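Local coordinates for protein bacterioferritin (Mycobacterium smegmatis str. MC2 155, PDB 3BKN) that probably stores iron, oxidising ferrous ions with dioxygen at a di-nuclear centre and laying down ferric mineral inside a hollow, haem-binding shell of 24 subunits, at residues 22-27 against 76-81; 13-18 against 69-74; 35-40 against 152-157. One frame throughout, in Å; residues are numbered along the deposited sequence.

Contact 1. Residues 22-27 against 76-81; sequences INQYFL and SLRVGQ. With HEM (protoporphyrin IX containing Fe), chain T.
Gln24 reaches out of its helix to meet the backbone of Arg78 in the long loop that runs alongside. Its CG stands opposite the backbone N (chi1 -158°) and the chain continues extended, which carries the amide beyond Leu77. There OE1 accepts a nearly straight hydrogen bond, 173° at the hydrogen, from Arg78 N at 2.8 Å; the donor sits well above the carbonyl plane instead of on a lone pair. NE2 of the same amide is taken by Asp90, so glutamine, donor and acceptor in one flat group, suits a place between a loop and a helix. Leu77 passes Gln24 in the opposite direction, and its CD2 lies 3.6 Å from Gln24 CB and 3.5 Å from Gln24 N, covering the helix backbone with a methyl. One turn on, Leu27 crosses Val79 at about a right angle, CD2 to CG2 3.9 Å, a methyl-to-methyl contact of two branched side chains. The helix also lines the haem pocket: the haem methyl CMB lies over one face of the Phe26 ring, offset toward the rim, and Ile22 CD1 is 3.7 Å from haem C2C. Asn23 ND2 donates to Tyr71 O of a second subunit. Helix 5-34 thus lies among the loop, helix 83-110, which receives Gln24 and the Arg78–Glu96 salt bridge, and helix 38-64, against which Ile22 and Phe26 pack.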
loop_
_atom_site.group_PDB
_atom_site.type_symbol
_atom_site.label_atom_id
_atom_site.label_comp_id
_atom_site.label_asym_id
_atom_site.label_seq_id
_atom_site.Cartn_x
_atom_site.Cartn_y
_atom_site.Cartn_z
ATOM N N ILE A 22 -5.914 -32.937 35.228
ATOM C CA ILE A 22 -6.784 -32.106 34.391
ATOM C C ILE A 22 -8.013 -31.670 35.195
ATOM O O ILE A 22 -8.338 -30.483 35.234
ATOM C CB ILE A 22 -7.292 -32.851 33.167
ATOM C CG1 ILE A 22 -6.167 -33.141 32.228
ATOM C CG2 ILE A 22 -8.444 -32.079 32.445
ATOM C CD1 ILE A 22 -6.510 -34.282 31.324
ATOM N N ASN A 23 -8.682 -32.643 35.818
ATOM C CA ASN A 23 -9.901 -32.385 36.536
ATOM C C ASN A 23 -9.622 -31.494 37.744
ATOM O O ASN A 23 -10.355 -30.527 37.995
ATOM C CB ASN A 23 -10.576 -33.700 36.898
ATOM C CG ASN A 23 -11.155 -34.429 35.652
ATOM O OD1 ASN A 23 -10.710 -34.192 34.509
ATOM N ND2 ASN A 23 -12.130 -35.321 35.873
ATOM N N GLN A 24 -8.520 -31.753 38.456
ATOM C CA GLN A 24 -8.280 -31.002 39.681
ATOM C C GLN A 24 -8.039 -29.540 39.379
ATOM O O GLN A 24 -8.708 -28.676 39.967
ATOM C CB GLN A 24 -7.159 -31.587 40.516
ATOM C CG GLN A 24 -7.251 -31.163 41.986
ATOM C CD GLN A 24 -6.245 -31.924 42.858
ATOM O OE1 GLN A 24 -6.469 -33.107 43.208
ATOM N NE2 GLN A 24 -5.128 -31.265 43.196
ATOM N N TYR A 25 -7.103 -29.275 38.464
ATOM C CA TYR A 25 -6.829 -27.916 37.994
ATOM C C TYR A 25 -8.045 -27.252 37.368
ATOM O O TYR A 25 -8.398 -26.124 37.720
ATOM C CB TYR A 25 -5.728 -27.922 36.965
ATOM C CG TYR A 25 -4.339 -28.061 37.519
ATOM C CD1 TYR A 25 -3.778 -27.040 38.312
ATOM C CD2 TYR A 25 -3.560 -29.154 37.214
ATOM C CE1 TYR A 25 -2.510 -27.130 38.804
ATOM C CE2 TYR A 25 -2.264 -29.266 37.698
ATOM C CZ TYR A 25 -1.735 -28.247 38.484
ATOM O OH TYR A 25 -0.419 -28.314 38.975
ATOM N N PHE A 26 -8.719 -27.939 36.455
ATOM C CA PHE A 26 -9.809 -27.290 35.780
ATOM C C PHE A 26 -10.839 -26.809 36.762
ATOM O O PHE A 26 -11.261 -25.651 36.677
ATOM C CB PHE A 26 -10.442 -28.113 34.654
ATOM C CG PHE A 26 -11.342 -27.285 33.751
ATOM C CD1 PHE A 26 -10.797 -26.492 32.733
ATOM C CD2 PHE A 26 -12.725 -27.233 33.962
ATOM C CE1 PHE A 26 -11.604 -25.714 31.955
ATOM C CE2 PHE A 26 -13.504 -26.472 33.176
ATOM C CZ PHE A 26 -12.949 -25.725 32.180
ATOM N N LEU A 27 -11.222 -27.674 37.697
ATOM C CA LEU A 27 -12.209 -27.333 38.739
ATOM C C LEU A 27 -11.679 -26.230 39.642
ATOM O O LEU A 27 -12.427 -25.322 39.972
ATOM C CB LEU A 27 -12.582 -28.550 39.574
ATOM C CG LEU A 27 -13.501 -28.442 40.798
ATOM C CD1 LEU A 27 -14.913 -28.037 40.442
ATOM C CD2 LEU A 27 -13.535 -29.815 41.443
ATOM N N SER A 76 -7.925 -39.847 43.571
ATOM C CA SER A 76 -8.794 -38.979 44.382
ATOM C C SER A 76 -8.540 -37.514 44.164
ATOM O O SER A 76 -7.435 -37.051 44.375
ATOM C CB SER A 76 -8.551 -39.220 45.843
ATOM O OG SER A 76 -9.238 -40.382 46.198
ATOM N N LEU A 77 -9.553 -36.771 43.756
ATOM C CA LEU A 77 -9.415 -35.335 43.667
ATOM C C LEU A 77 -9.284 -34.712 45.048
ATOM O O LEU A 77 -9.990 -35.087 45.959
ATOM C CB LEU A 77 -10.638 -34.756 42.987
ATOM C CG LEU A 77 -10.627 -35.045 41.510
ATOM C CD1 LEU A 77 -12.025 -34.909 41.010
ATOM C CD2 LEU A 77 -9.737 -34.006 40.909
ATOM N N ARG A 78 -8.378 -33.765 45.206
ATOM C CA ARG A 78 -8.344 -32.930 46.401
ATOM C C ARG A 78 -8.866 -31.585 45.984
ATOM O O ARG A 78 -8.236 -30.864 45.195
ATOM C CB ARG A 78 -6.929 -32.806 46.929
ATOM C CG ARG A 78 -6.253 -34.147 46.995
ATOM C CD ARG A 78 -4.765 -34.058 47.267
ATOM N NE ARG A 78 -4.122 -35.277 46.770
ATOM C CZ ARG A 78 -2.981 -35.774 47.227
ATOM N NH1 ARG A 78 -2.337 -35.135 48.203
ATOM N NH2 ARG A 78 -2.502 -36.901 46.716
ATOM N N VAL A 79 -10.052 -31.272 46.460
ATOM C CA VAL A 79 -10.739 -30.054 46.037
ATOM C C VAL A 79 -10.564 -29.072 47.172
ATOM O O VAL A 79 -11.217 -29.228 48.194
ATOM C CB VAL A 79 -12.277 -30.343 45.812
ATOM C CG1 VAL A 79 -13.025 -29.088 45.381
ATOM C CG2 VAL A 79 -12.461 -31.478 44.805
ATOM N N GLY A 80 -9.686 -28.088 47.041
ATOM C CA GLY A 80 -9.481 -27.165 48.160
ATOM C C GLY A 80 -10.633 -26.176 48.330
ATOM O O GLY A 80 -11.294 -25.807 47.349
ATOM N N GLN A 81 -10.892 -25.734 49.560
ATOM C CA GLN A 81 -11.924 -24.708 49.762
ATOM C C GLN A 81 -11.352 -23.299 49.991
ATOM O O GLN A 81 -12.087 -22.399 50.323
ATOM C CB GLN A 81 -12.931 -25.054 50.882
ATOM C CG GLN A 81 -13.498 -26.483 50.881
ATOM C CD GLN A 81 -14.235 -26.879 49.576
ATOM O OE1 GLN A 81 -15.183 -26.201 49.115
ATOM N NE2 GLN A 81 -13.808 -27.995 48.992
HETATM C CHA HEM T . -9.170 -28.269 25.209
HETATM C CHB HEM T . -12.148 -28.650 29.042
HETATM C CHC HEM T . -10.637 -33.194 29.671
HETATM C CHD HEM T . -7.525 -32.807 25.952
HETATM C C1A HEM T . -10.204 -27.950 26.197
HETATM C C2A HEM T . -10.892 -26.665 26.203
HETATM C C3A HEM T . -11.775 -26.792 27.348
HETATM C C4A HEM T . -11.477 -28.130 27.855
HETATM C CMA HEM T . -12.752 -25.801 27.893
HETATM C CAA HEM T . -10.732 -25.514 25.253
HETATM C CBA HEM T . -10.635 -26.083 23.845
HETATM C CGA HEM T . -11.634 -25.482 22.885
HETATM O O1A HEM T . -12.817 -25.872 22.927
HETATM O O2A HEM T . -11.232 -24.631 22.066
HETATM C C1B HEM T . -11.985 -29.975 29.612
HETATM C C2B HEM T . -12.779 -30.417 30.760
HETATM C C3B HEM T . -12.270 -31.767 30.868
HETATM C C4B HEM T . -11.345 -31.941 29.870
HETATM C CMB HEM T . -13.806 -29.680 31.563
HETATM C CAB HEM T . -12.676 -32.757 31.879
HETATM C CBB HEM T . -11.786 -33.238 32.727
HETATM C C1C HEM T . -9.638 -33.552 28.681
HETATM C C2C HEM T . -9.028 -34.888 28.643
HETATM C C3C HEM T . -8.114 -34.770 27.535
HETATM C C4C HEM T . -8.292 -33.394 27.051
HETATM C CMC HEM T . -9.236 -36.104 29.484
HETATM C CAC HEM T . -7.240 -35.869 27.083
HETATM C CBC HEM T . -6.270 -35.606 26.259
HETATM C C1D HEM T . -7.681 -31.458 25.422
HETATM C C2D HEM T . -6.915 -30.997 24.282
HETATM C C3D HEM T . -7.449 -29.656 24.104
HETATM C C4D HEM T . -8.385 -29.511 25.091
HETATM C CMD HEM T . -5.861 -31.744 23.513
HETATM C CAD HEM T . -7.049 -28.641 23.081
HETATM C CBD HEM T . -5.532 -28.577 23.061
HETATM C CGD HEM T . -5.011 -27.257 23.562
HETATM O O1D HEM T . -4.233 -27.260 24.532
HETATM O O2D HEM T . -5.364 -26.221 22.981
HETATM N NA HEM T . -10.543 -28.803 27.173
HETATM N NB HEM T . -11.156 -30.888 29.096
HETATM N NC HEM T . -9.205 -32.693 27.758
HETATM N ND HEM T . -8.567 -30.573 25.889
HETATM FE FE HEM T . -9.845 -30.725 27.491
#

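Contact 2. Residues 13-18 against 69-74; sequences EQLTSE and PNYQRL. With ZN (zinc ion), chain M.
Asn70 OD1 is gripped by two backbone donors of its own loop, Gln72 N at 2.9 Å and Arg73 N, both tilted from the carbonyl plane. This Asx turn, widened to an Asx motif, folds the chain back, and the Asn70 and Arg73 carbonyls lie against methyls of Leu15 and Thr16. Asparagine is apt because its short amide reaches the main chain two and three residues on. Leu15 has CG turned opposite its backbone N (chi1 -174°), which sends CD2 among Pro69 CB at 4.0 Å, Asn70 O at 3.8 Å and the Tyr71 ring atom CE1 at 4.1 Å; a branched aliphatic chain can touch the proline, the ring and the main chain at once. Thr16 lays its methyl CG2 3.8 Å from Arg73 O, while its OG1 bonds weakly to Asn12 O, one turn back, and the extended Arg73 chain passes obliquely. Farther out, Glu13 and the Arg73 guanidinium are opposite charges without a salt bridge. Tyr71 OH bonds to Thr59 of helix 38-64. The loop lies between helix 5-34 and the second subunit. On another side of the helix Glu18 OE1 binds zinc at 2.0 Å, and Gln14 NE2 donates to Glu18 OE2 from above the carboxylate plane, which may limit its rotation. Glu51, His54 and Glu127 complete this zinc's ligands, one half of the di-nuclear site held inside the four-helix bundle of the ferritin fold.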
loop_
_atom_site.group_PDB
_atom_site.type_symbol
_atom_site.label_atom_id
_atom_site.label_comp_id
_atom_site.label_asym_id
_atom_site.label_seq_id
_atom_site.Cartn_x
_atom_site.Cartn_y
_atom_site.Cartn_z
ATOM N N GLU A 13 0.150 -45.511 34.529
ATOM C CA GLU A 13 0.014 -44.885 35.841
ATOM C C GLU A 13 0.149 -43.375 35.658
ATOM O O GLU A 13 -0.683 -42.618 36.181
ATOM C CB GLU A 13 0.964 -45.426 36.909
ATOM C CG GLU A 13 1.247 -46.950 36.845
ATOM C CD GLU A 13 0.004 -47.851 37.008
ATOM O OE1 GLU A 13 -0.465 -47.907 38.161
ATOM O OE2 GLU A 13 -0.472 -48.506 36.009
ATOM N N GLN A 14 1.133 -42.925 34.875
ATOM C CA GLN A 14 1.297 -41.503 34.642
ATOM C C GLN A 14 0.067 -40.888 33.978
ATOM O O GLN A 14 -0.360 -39.772 34.339
ATOM C CB GLN A 14 2.490 -41.229 33.772
ATOM C CG GLN A 14 2.829 -39.750 33.691
ATOM C CD GLN A 14 3.037 -39.116 35.070
ATOM O OE1 GLN A 14 3.264 -39.826 36.068
ATOM N NE2 GLN A 14 2.944 -37.781 35.137
ATOM N N LEU A 15 -0.499 -41.603 32.998
ATOM C CA LEU A 15 -1.744 -41.172 32.356
ATOM C C LEU A 15 -2.828 -40.921 33.393
ATOM O O LEU A 15 -3.547 -39.920 33.284
ATOM C CB LEU A 15 -2.261 -42.204 31.331
ATOM C CG LEU A 15 -3.473 -41.775 30.527
ATOM C CD1 LEU A 15 -3.230 -40.469 29.773
ATOM C CD2 LEU A 15 -3.719 -42.814 29.567
ATOM N N THR A 16 -2.958 -41.826 34.376
ATOM C CA THR A 16 -3.993 -41.651 35.368
ATOM C C THR A 16 -3.736 -40.374 36.124
ATOM O O THR A 16 -4.676 -39.601 36.355
ATOM C CB THR A 16 -4.103 -42.839 36.312
ATOM O OG1 THR A 16 -4.597 -43.947 35.563
ATOM C CG2 THR A 16 -5.091 -42.550 37.477
ATOM N N SER A 17 -2.475 -40.128 36.476
ATOM C CA SER A 17 -2.101 -38.855 37.152
ATOM C C SER A 17 -2.461 -37.603 36.335
ATOM O O SER A 17 -3.031 -36.658 36.900
ATOM C CB SER A 17 -0.618 -38.780 37.521
ATOM O OG SER A 17 -0.416 -39.152 38.861
ATOM N N GLU A 18 -2.155 -37.593 35.030
ATOM C CA GLU A 18 -2.577 -36.468 34.212
ATOM C C GLU A 18 -4.107 -36.324 34.143
ATOM O O GLU A 18 -4.638 -35.193 34.168
ATOM C CB GLU A 18 -2.044 -36.489 32.781
ATOM C CG GLU A 18 -0.662 -36.873 32.629
ATOM C CD GLU A 18 0.325 -35.838 33.085
ATOM O OE1 GLU A 18 -0.030 -34.662 33.269
ATOM O OE2 GLU A 18 1.498 -36.216 33.224
ATOM N N PRO A 69 -4.512 -47.406 26.460
ATOM C CA PRO A 69 -4.574 -46.270 27.341
ATOM C C PRO A 69 -5.791 -46.381 28.262
ATOM O O PRO A 69 -6.942 -46.640 27.796
ATOM C CB PRO A 69 -4.732 -45.102 26.394
ATOM C CG PRO A 69 -4.607 -45.631 25.064
ATOM C CD PRO A 69 -4.725 -47.056 25.057
ATOM N N ASN A 70 -5.545 -46.213 29.560
ATOM C CA ASN A 70 -6.626 -46.295 30.548
ATOM C C ASN A 70 -7.277 -44.925 30.760
ATOM O O ASN A 70 -6.751 -44.062 31.452
ATOM C CB ASN A 70 -6.149 -46.913 31.885
ATOM C CG ASN A 70 -7.327 -47.346 32.818
ATOM O OD1 ASN A 70 -8.325 -46.634 32.995
ATOM N ND2 ASN A 70 -7.178 -48.507 33.441
ATOM N N TYR A 71 -8.446 -44.749 30.158
ATOM C CA TYR A 71 -9.213 -43.522 30.320
ATOM C C TYR A 71 -10.307 -43.665 31.356
ATOM O O TYR A 71 -11.115 -42.748 31.514
ATOM C CB TYR A 71 -9.795 -43.051 28.980
ATOM C CG TYR A 71 -8.843 -42.156 28.224
ATOM C CD1 TYR A 71 -7.637 -42.629 27.743
ATOM C CD2 TYR A 71 -9.137 -40.832 28.022
ATOM C CE1 TYR A 71 -6.759 -41.815 27.075
ATOM C CE2 TYR A 71 -8.264 -40.002 27.350
ATOM C CZ TYR A 71 -7.076 -40.494 26.889
ATOM O OH TYR A 71 -6.225 -39.645 26.236
ATOM N N GLN A 72 -10.338 -44.792 32.071
ATOM C CA GLN A 72 -11.446 -45.028 32.977
ATOM C C GLN A 72 -11.134 -44.567 34.390
ATOM O O GLN A 72 -12.034 -44.095 35.104
ATOM C CB GLN A 72 -11.921 -46.485 32.996
ATOM C CG GLN A 72 -13.180 -46.726 33.884
ATOM C CD GLN A 72 -14.498 -46.144 33.296
ATOM O OE1 GLN A 72 -14.974 -46.573 32.240
ATOM N NE2 GLN A 72 -15.093 -45.187 34.002
ATOM N N ARG A 73 -9.868 -44.702 34.792
ATOM C CA ARG A 73 -9.471 -44.626 36.191
ATOM C C ARG A 73 -9.078 -43.212 36.499
ATOM O O ARG A 73 -8.410 -42.593 35.696
ATOM C CB ARG A 73 -8.320 -45.601 36.380
ATOM C CG ARG A 73 -7.677 -45.667 37.715
ATOM C CD ARG A 73 -6.547 -46.686 37.685
ATOM N NE ARG A 73 -6.096 -46.933 39.048
ATOM C CZ ARG A 73 -5.227 -47.876 39.376
ATOM N NH1 ARG A 73 -4.718 -48.661 38.424
ATOM N NH2 ARG A 73 -4.880 -48.039 40.650
ATOM N N LEU A 74 -9.545 -42.685 37.637
ATOM C CA LEU A 74 -9.056 -41.398 38.229
ATOM C C LEU A 74 -8.545 -41.619 39.649
ATOM O O LEU A 74 -9.046 -42.493 40.345
ATOM C CB LEU A 74 -10.173 -40.363 38.327
ATOM C CG LEU A 74 -10.643 -39.552 37.116
ATOM C CD1 LEU A 74 -11.851 -38.729 37.532
ATOM C CD2 LEU A 74 -9.531 -38.649 36.524
HETATM ZN ZN ZN M . 1.390 -33.372 33.659
#

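Contact 3. Residues 35-40 against 152-157; sequences WGFTEL and QCVSRP
Phe37 turns CG away from its carbonyl carbon (chi1 -54°), and Val154 does the same with CG1 (chi1 -54°), which brings that methyl to 3.6 Å from Phe37 CD1. The two meet at the turn joining helices 5-34 and 38-64 of the ferritin bundle. Gly36 ends the first helix in a Schellman motif; its positive phi would press a side chain against the preceding carbonyl, and glycine has none. Phe37 is both the centre of an inverse gamma turn and the N-cap position of the next helix. Its side chain cannot accept bonds from the first-turn amides, and a carbonyl from the far end of the chain comes to them instead: Cys153 O accepts weak hydrogen bonds from Glu39 N at 3.1 Å and from Leu40 N at 3.4 Å. The partial positive charge expected at a helix start would further favour this oxygen.

Around that carbonyl the packing is apolar. Cys153 CB lies 3.7 Å from Leu40 CB and also touches the Phe37 ring obliquely, and its small SG fits beside Leu40. Leu40 and Phe37 go on to pack against Leu83 of helix 83-110, and Phe37 meets Leu140 of a third subunit. Farther along the tail, Glu39 bends at chi2 and packs alongside Val154 O and Ser155 CB. Ser155 OG donates to Pro157 O, a bond that spans the cis peptide before Pro157. Arg156 and Val154 are drawn into bonds with neighbouring subunits. One water bridges turn and tail, donating to Gly36 O at 2.7 Å, accepting from Ser155 N and hydrogen-bonding Thr38 OG1 at 2.7 Å.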
loop_
_atom_site.group_PDB
_atom_site.type_symbol
_atom_site.label_atom_id
_atom_site.label_comp_id
_atom_site.label_asym_id
_atom_site.label_seq_id
_atom_site.Cartn_x
_atom_site.Cartn_y
_atom_site.Cartn_z
ATOM N N TRP A 35 -15.041 -17.209 42.817
ATOM C CA TRP A 35 -14.706 -16.498 44.020
ATOM C C TRP A 35 -14.272 -15.107 43.689
ATOM O O TRP A 35 -14.101 -14.304 44.587
ATOM C CB TRP A 35 -13.570 -17.221 44.719
ATOM C CG TRP A 35 -13.979 -18.474 45.420
ATOM C CD1 TRP A 35 -15.229 -18.801 45.816
ATOM C CD2 TRP A 35 -13.125 -19.544 45.851
ATOM N NE1 TRP A 35 -15.230 -20.013 46.445
ATOM C CE2 TRP A 35 -13.949 -20.492 46.500
ATOM C CE3 TRP A 35 -11.748 -19.791 45.761
ATOM C CZ2 TRP A 35 -13.448 -21.678 47.059
ATOM C CZ3 TRP A 35 -11.249 -20.961 46.298
ATOM C CH2 TRP A 35 -12.098 -21.899 46.942
ATOM N N GLY A 36 -14.079 -14.826 42.407
ATOM C CA GLY A 36 -13.655 -13.513 41.965
ATOM C C GLY A 36 -12.180 -13.360 41.657
ATOM O O GLY A 36 -11.748 -12.285 41.236
ATOM N N PHE A 37 -11.397 -14.409 41.883
ATOM C CA PHE A 37 -9.966 -14.355 41.579
ATOM C C PHE A 37 -9.761 -14.694 40.119
ATOM O O PHE A 37 -9.187 -15.711 39.758
ATOM C CB PHE A 37 -9.172 -15.271 42.450
ATOM C CG PHE A 37 -9.405 -15.058 43.859
ATOM C CD1 PHE A 37 -9.141 -13.841 44.428
ATOM C CD2 PHE A 37 -9.926 -16.074 44.643
ATOM C CE1 PHE A 37 -9.363 -13.619 45.792
ATOM C CE2 PHE A 37 -10.185 -15.869 46.013
ATOM C CZ PHE A 37 -9.876 -14.635 46.596
ATOM N N THR A 38 -10.224 -13.807 39.270
ATOM C CA THR A 38 -10.270 -14.103 37.879
ATOM C C THR A 38 -8.880 -14.093 37.277
ATOM O O THR A 38 -8.583 -14.912 36.380
ATOM C CB THR A 38 -11.122 -13.107 37.134
ATOM O OG1 THR A 38 -10.596 -11.814 37.417
ATOM C CG2 THR A 38 -12.606 -13.196 37.581
ATOM N N GLU A 39 -8.022 -13.183 37.721
ATOM C CA GLU A 39 -6.638 -13.203 37.208
ATOM C C GLU A 39 -5.896 -14.537 37.527
ATOM O O GLU A 39 -5.242 -15.143 36.642
ATOM C CB GLU A 39 -5.836 -11.954 37.638
ATOM C CG GLU A 39 -6.342 -10.599 37.058
ATOM C CD GLU A 39 -6.872 -10.662 35.616
ATOM O OE1 GLU A 39 -6.199 -11.159 34.680
ATOM O OE2 GLU A 39 -7.994 -10.186 35.415
ATOM N N LEU A 40 -6.006 -14.988 38.779
ATOM C CA LEU A 40 -5.445 -16.238 39.164
ATOM C C LEU A 40 -6.116 -17.403 38.391
ATOM O O LEU A 40 -5.455 -18.374 38.012
ATOM C CB LEU A 40 -5.587 -16.394 40.653
ATOM C CG LEU A 40 -5.136 -17.768 41.121
ATOM C CD1 LEU A 40 -3.624 -17.973 40.916
ATOM C CD2 LEU A 40 -5.548 -17.962 42.562
ATOM N N GLN A 152 -3.952 -9.571 44.665
ATOM C CA GLN A 152 -3.202 -9.558 43.420
ATOM C C GLN A 152 -3.786 -10.558 42.419
ATOM O O GLN A 152 -3.238 -10.761 41.319
ATOM C CB GLN A 152 -1.730 -9.870 43.642
ATOM C CG GLN A 152 -1.042 -9.124 44.777
ATOM C CD GLN A 152 -1.285 -7.655 44.758
ATOM O OE1 GLN A 152 -1.045 -7.012 43.746
ATOM N NE2 GLN A 152 -1.775 -7.101 45.878
ATOM N N CYS A 153 -4.878 -11.202 42.797
ATOM C CA CYS A 153 -5.466 -12.224 41.979
ATOM C C CYS A 153 -6.782 -11.770 41.367
ATOM O O CYS A 153 -7.415 -12.534 40.653
ATOM C CB CYS A 153 -5.695 -13.456 42.829
ATOM S SG CYS A 153 -4.199 -14.202 43.339
ATOM N N VAL A 154 -7.209 -10.544 41.677
ATOM C CA VAL A 154 -8.452 -9.991 41.153
ATOM C C VAL A 154 -8.081 -8.907 40.156
ATOM O O VAL A 154 -6.947 -8.406 40.151
ATOM C CB VAL A 154 -9.374 -9.431 42.276
ATOM C CG1 VAL A 154 -9.619 -10.494 43.320
ATOM C CG2 VAL A 154 -8.777 -8.225 42.952
ATOM N N SER A 155 -9.021 -8.546 39.295
ATOM C CA SER A 155 -8.769 -7.465 38.356
ATOM C C SER A 155 -9.152 -6.087 38.937
ATOM O O SER A 155 -9.697 -5.990 40.041
ATOM C CB SER A 155 -9.522 -7.744 37.077
ATOM O OG SER A 155 -10.884 -7.873 37.389
ATOM N N ARG A 156 -8.821 -5.020 38.207
ATOM C CA ARG A 156 -9.247 -3.682 38.571
ATOM C C ARG A 156 -10.336 -3.160 37.598
ATOM O O ARG A 156 -10.057 -2.847 36.463
ATOM C CB ARG A 156 -8.035 -2.756 38.623
ATOM C CG ARG A 156 -6.965 -3.244 39.635
ATOM C CD ARG A 156 -5.691 -2.313 39.702
ATOM N NE ARG A 156 -5.954 -1.000 40.344
ATOM C CZ ARG A 156 -5.645 -0.671 41.613
ATOM N NH1 ARG A 156 -5.042 -1.528 42.457
ATOM N NH2 ARG A 156 -5.947 0.546 42.050
ATOM N N PRO A 157 -11.597 -3.089 38.032
ATOM C CA PRO A 157 -12.221 -3.470 39.307
ATOM C C PRO A 157 -12.484 -4.994 39.350
ATOM O O PRO A 157 -12.462 -5.654 38.303
ATOM C CB PRO A 157 -13.523 -2.693 39.271
ATOM C CG PRO A 157 -13.879 -2.604 37.793
ATOM C CD PRO A 157 -12.579 -2.549 37.061
HETATM O O HOH W 1 -11.509 -10.275 39.487
#

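Overall arrangement
Along the chain the segments run 13-18, 22-27, 35-40, then 69-74, 76-81, 152-157, so every pair of contacts crosses. Contacts 1 and 2 share helix 5-34 and the loop between helices 38-64 and 83-110; because 13-18 pairs with 69-74 and 22-27 with 76-81, loop and helix run in the same direction. Their centres are 15 Å apart, and Asn23 touches Leu74. Contact 3 lies where helix 5-34 turns into helix 38-64 and the C-terminal tail returns. Its centre is 19 Å from that of contact 1, which it touches through Trp35, and 32 Å from contact 2, across the chain's centre. Contacts 1 and 2 adjoin the second subunit, contact 3 three others.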